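Local coordinates for probable amino acid aminotransferase (Mycobacterium tuberculosis, PDB 6Q1S), which is a probable amino acid aminotransferase of the class IV family, holding 4'-deoxy-4'-aminopyridoxal-5'-phosphate in its pocket, at residues B[219-232]-B[278-290]. Sequence-based numbering, arbitrary orientation.
Sequences TQQALFEVARAKGY and VFAELVDAAIVSD. With PMP (4'-deoxy-4'-aminopyridoxal-5'-phosphate), chain G.
Leu223 of helix 219-229 fits as a knob into a hole formed by Phe279, Leu282, Val283 and Ala286 of helix 278-286. Leu223 CB lies 4.3 Å from Ala286 CB. With CG anti to the backbone N (chi1 177°), the branch carries both methyls to the partner helix: Leu223 CD1 lies 3.6 Å from both Leu282 CB and the backbone Leu282 O and borders Val283 CG2, while Leu223 CD2 reaches Phe279 CZ at 3.6 Å. The crossing illustrates how a small residue admits a knob: at Ala286 the backbones close to 5.0 Å between Leu223 CA and Ala286 CA, and the axes pass 8.4 Å apart at 106°, with no hydrogen bond between the segments. Leu282 divides its methyls, CD2 meeting Lys230 CE while CD1 makes a CH-pi contact over one face of the Tyr232 ring. Beside the turn Ala286-Ser289, Val226 CG1 touches Ser289 CB, and Ser289 OG donates a 2.6 Å hydrogen bond to a lone pair of Ala286 O, in the carbonyl plane. Thr219 CG2 packs on Val283 CG1, whereas Thr219 OG1 and N both donate to phosphate oxygen O2P of PMP. Helix 275-286 thus backs the phosphate-gripping helix, with Val283 on strand 258-265 and Phe279 stacked on Trp251 of strand 249-254.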
# COMPACT_ATOMS: atom_id res chain seq x y z
N THR B 219 3.25 21.41 -3.48
CA THR B 219 3.08 22.37 -4.57
C THR B 219 1.85 23.24 -4.36
O THR B 219 1.87 24.43 -4.68
CB THR B 219 3.00 21.63 -5.91
OG1 THR B 219 3.94 20.56 -5.93
CG2 THR B 219 3.32 22.59 -7.05
N GLN B 220 0.77 22.65 -3.85
CA GLN B 220 -0.46 23.43 -3.65
C GLN B 220 -0.25 24.53 -2.62
O GLN B 220 -0.69 25.67 -2.83
CB GLN B 220 -1.60 22.50 -3.23
CG GLN B 220 -2.87 23.23 -2.81
CD GLN B 220 -2.92 23.55 -1.33
OE1 GLN B 220 -2.84 22.67 -0.48
NE2 GLN B 220 -3.03 24.84 -1.01
N GLN B 221 0.41 24.22 -1.51
CA GLN B 221 0.62 25.23 -0.47
C GLN B 221 1.53 26.34 -0.97
O GLN B 221 1.26 27.53 -0.73
CB GLN B 221 1.20 24.59 0.79
CG GLN B 221 0.29 23.56 1.43
CD GLN B 221 0.81 23.09 2.78
OE1 GLN B 221 1.49 23.82 3.49
NE2 GLN B 221 0.48 21.85 3.13
N ALA B 222 2.62 25.99 -1.65
CA ALA B 222 3.49 27.01 -2.23
C ALA B 222 2.76 27.81 -3.30
O ALA B 222 3.03 29.00 -3.47
CB ALA B 222 4.75 26.36 -2.81
N LEU B 223 1.83 27.18 -4.03
CA LEU B 223 1.01 27.91 -4.99
C LEU B 223 0.12 28.91 -4.28
O LEU B 223 -0.05 30.04 -4.75
CB LEU B 223 0.17 26.94 -5.82
CG LEU B 223 -0.80 27.60 -6.81
CD1 LEU B 223 -0.04 28.31 -7.92
CD2 LEU B 223 -1.76 26.57 -7.39
N PHE B 224 -0.46 28.52 -3.14
CA PHE B 224 -1.28 29.46 -2.38
C PHE B 224 -0.46 30.65 -1.90
O PHE B 224 -0.99 31.76 -1.79
CB PHE B 224 -1.95 28.76 -1.20
CG PHE B 224 -3.26 28.11 -1.54
CD1 PHE B 224 -3.60 27.85 -2.86
CD2 PHE B 224 -4.17 27.78 -0.54
CE1 PHE B 224 -4.81 27.25 -3.18
CE2 PHE B 224 -5.38 27.18 -0.86
CZ PHE B 224 -5.70 26.93 -2.18
N GLU B 225 0.82 30.44 -1.59
CA GLU B 225 1.64 31.54 -1.10
C GLU B 225 1.90 32.57 -2.21
O GLU B 225 1.77 33.78 -1.99
CB GLU B 225 2.96 31.01 -0.55
CG GLU B 225 2.81 30.12 0.67
CD GLU B 225 4.15 29.72 1.25
OE1 GLU B 225 4.17 28.95 2.24
OE2 GLU B 225 5.19 30.16 0.72
N VAL B 226 2.29 32.10 -3.39
CA VAL B 226 2.62 33.04 -4.46
C VAL B 226 1.35 33.70 -5.00
O VAL B 226 1.36 34.88 -5.34
CB VAL B 226 3.40 32.33 -5.59
CG1 VAL B 226 4.89 32.25 -5.23
CG2 VAL B 226 2.81 30.97 -5.91
N ALA B 227 0.25 32.94 -5.06
CA ALA B 227 -0.99 33.50 -5.59
C ALA B 227 -1.59 34.53 -4.64
O ALA B 227 -2.10 35.57 -5.08
CB ALA B 227 -1.99 32.38 -5.86
N ARG B 228 -1.52 34.27 -3.33
CA ARG B 228 -2.03 35.22 -2.35
C ARG B 228 -1.23 36.52 -2.37
O ARG B 228 -1.79 37.60 -2.20
CB ARG B 228 -2.02 34.58 -0.96
CG ARG B 228 -3.23 33.72 -0.69
CD ARG B 228 -3.16 33.04 0.66
NE ARG B 228 -4.31 32.15 0.86
CZ ARG B 228 -4.26 30.99 1.51
NH1 ARG B 228 -3.12 30.57 2.03
NH2 ARG B 228 -5.35 30.26 1.64
N ALA B 229 0.09 36.42 -2.57
CA ALA B 229 0.93 37.60 -2.63
C ALA B 229 0.73 38.40 -3.90
O ALA B 229 1.20 39.55 -3.97
CB ALA B 229 2.40 37.21 -2.49
N LYS B 230 0.05 37.84 -4.90
CA LYS B 230 -0.21 38.55 -6.15
C LYS B 230 -1.66 39.02 -6.27
O LYS B 230 -2.01 39.63 -7.29
CB LYS B 230 0.13 37.65 -7.34
CG LYS B 230 1.62 37.46 -7.57
CD LYS B 230 1.88 36.41 -8.65
CE LYS B 230 0.95 36.58 -9.84
NZ LYS B 230 1.24 37.81 -10.63
N GLY B 231 -2.49 38.78 -5.26
CA GLY B 231 -3.86 39.25 -5.28
C GLY B 231 -4.91 38.16 -5.40
O GLY B 231 -6.10 38.47 -5.32
N TYR B 232 -4.51 36.90 -5.59
CA TYR B 232 -5.48 35.82 -5.71
C TYR B 232 -5.98 35.41 -4.33
O TYR B 232 -5.20 35.28 -3.38
CB TYR B 232 -4.87 34.61 -6.42
CG TYR B 232 -4.47 34.86 -7.85
CD1 TYR B 232 -3.23 35.40 -8.17
CD2 TYR B 232 -5.34 34.55 -8.89
CE1 TYR B 232 -2.87 35.62 -9.49
CE2 TYR B 232 -4.99 34.77 -10.21
CZ TYR B 232 -3.76 35.31 -10.50
OH TYR B 232 -3.40 35.53 -11.82
N VAL B 278 -1.89 31.63 -17.21
CA VAL B 278 -1.18 32.18 -16.07
C VAL B 278 -0.99 31.12 -14.99
O VAL B 278 -0.04 31.18 -14.20
CB VAL B 278 -1.90 33.43 -15.51
CG1 VAL B 278 -3.21 33.05 -14.85
CG2 VAL B 278 -1.00 34.17 -14.54
N PHE B 279 -1.88 30.12 -14.95
CA PHE B 279 -1.82 29.13 -13.87
C PHE B 279 -0.51 28.35 -13.91
O PHE B 279 0.10 28.10 -12.86
CB PHE B 279 -3.01 28.17 -13.97
CG PHE B 279 -3.20 27.32 -12.74
CD1 PHE B 279 -4.06 27.73 -11.73
CD2 PHE B 279 -2.51 26.13 -12.59
CE1 PHE B 279 -4.23 26.96 -10.60
CE2 PHE B 279 -2.68 25.36 -11.46
CZ PHE B 279 -3.54 25.77 -10.47
N ALA B 280 -0.07 27.96 -15.10
CA ALA B 280 1.20 27.24 -15.21
C ALA B 280 2.35 28.12 -14.74
O ALA B 280 3.28 27.64 -14.07
CB ALA B 280 1.43 26.78 -16.65
N GLU B 281 2.31 29.41 -15.07
CA GLU B 281 3.31 30.34 -14.56
C GLU B 281 3.22 30.49 -13.05
O GLU B 281 4.25 30.65 -12.38
CB GLU B 281 3.15 31.70 -15.24
CG GLU B 281 3.24 31.64 -16.76
CD GLU B 281 2.91 32.96 -17.41
OE1 GLU B 281 3.83 33.80 -17.56
OE2 GLU B 281 1.74 33.18 -17.78
N LEU B 282 2.01 30.43 -12.49
CA LEU B 282 1.85 30.50 -11.04
C LEU B 282 2.49 29.29 -10.36
O LEU B 282 3.07 29.41 -9.28
CB LEU B 282 0.37 30.60 -10.67
CG LEU B 282 -0.35 31.89 -11.04
CD1 LEU B 282 -1.71 31.94 -10.37
CD2 LEU B 282 0.48 33.10 -10.66
N VAL B 283 2.38 28.12 -10.98
CA VAL B 283 3.02 26.94 -10.42
C VAL B 283 4.53 27.01 -10.65
O VAL B 283 5.31 26.49 -9.85
CB VAL B 283 2.41 25.66 -11.02
CG1 VAL B 283 3.01 24.42 -10.37
CG2 VAL B 283 0.90 25.67 -10.85
N ASP B 284 4.95 27.66 -11.74
CA ASP B 284 6.38 27.83 -12.00
C ASP B 284 7.04 28.65 -10.90
O ASP B 284 8.12 28.31 -10.42
CB ASP B 284 6.59 28.47 -13.37
CG ASP B 284 6.34 27.50 -14.51
OD1 ASP B 284 6.36 26.27 -14.26
OD2 ASP B 284 6.11 27.95 -15.65
N ALA B 285 6.41 29.76 -10.51
CA ALA B 285 6.95 30.57 -9.43
C ALA B 285 6.81 29.89 -8.07
O ALA B 285 7.56 30.22 -7.15
CB ALA B 285 6.27 31.94 -9.40
N ALA B 286 5.87 28.95 -7.94
CA ALA B 286 5.68 28.28 -6.66
C ALA B 286 6.88 27.40 -6.30
O ALA B 286 7.39 27.46 -5.18
CB ALA B 286 4.40 27.44 -6.69
N ILE B 287 7.34 26.59 -7.26
CA ILE B 287 8.44 25.67 -7.00
C ILE B 287 9.77 26.38 -6.82
O ILE B 287 10.75 25.75 -6.38
CB ILE B 287 8.55 24.65 -8.16
CG1 ILE B 287 8.77 25.40 -9.47
CG2 ILE B 287 7.30 23.79 -8.22
CD1 ILE B 287 9.20 24.51 -10.61
N VAL B 288 9.84 27.67 -7.13
CA VAL B 288 11.01 28.50 -6.91
C VAL B 288 10.76 29.55 -5.84
O VAL B 288 11.66 30.36 -5.54
CB VAL B 288 11.49 29.13 -8.24
CG1 VAL B 288 12.84 29.84 -8.11
CG2 VAL B 288 11.58 28.06 -9.32
N SER B 289 9.58 29.54 -5.22
CA SER B 289 9.29 30.50 -4.17
C SER B 289 10.23 30.33 -2.98
O SER B 289 10.44 31.29 -2.22
CB SER B 289 7.83 30.34 -3.72
OG SER B 289 7.62 29.08 -3.11
N ASP B 290 10.79 29.13 -2.80
CA ASP B 290 11.82 28.95 -1.78
C ASP B 290 13.07 29.75 -2.12
O ASP B 290 13.78 30.21 -1.21
CB ASP B 290 12.16 27.47 -1.63
CG ASP B 290 12.52 26.82 -2.95
OD1 ASP B 290 12.31 27.45 -4.01
OD2 ASP B 290 13.02 25.68 -2.93
N1 PMP G . -1.71 13.38 -3.50
C2 PMP G . -1.07 12.19 -3.60
C2A PMP G . -1.78 10.92 -3.21
C3 PMP G . 0.33 12.14 -4.10
O3 PMP G . 0.99 10.95 -4.21
C4 PMP G . 0.97 13.42 -4.46
C4A PMP G . 2.39 13.47 -4.98
N4A PMP G . 2.48 12.71 -6.24
C5 PMP G . 0.16 14.65 -4.31
C6 PMP G . -1.14 14.55 -3.83
C5A PMP G . 0.75 16.00 -4.66
O4P PMP G . 1.81 16.30 -3.75
P PMP G . 3.07 17.19 -4.23
O1P PMP G . 3.75 16.47 -5.37
O2P PMP G . 2.56 18.54 -4.70
O3P PMP G . 4.02 17.36 -3.07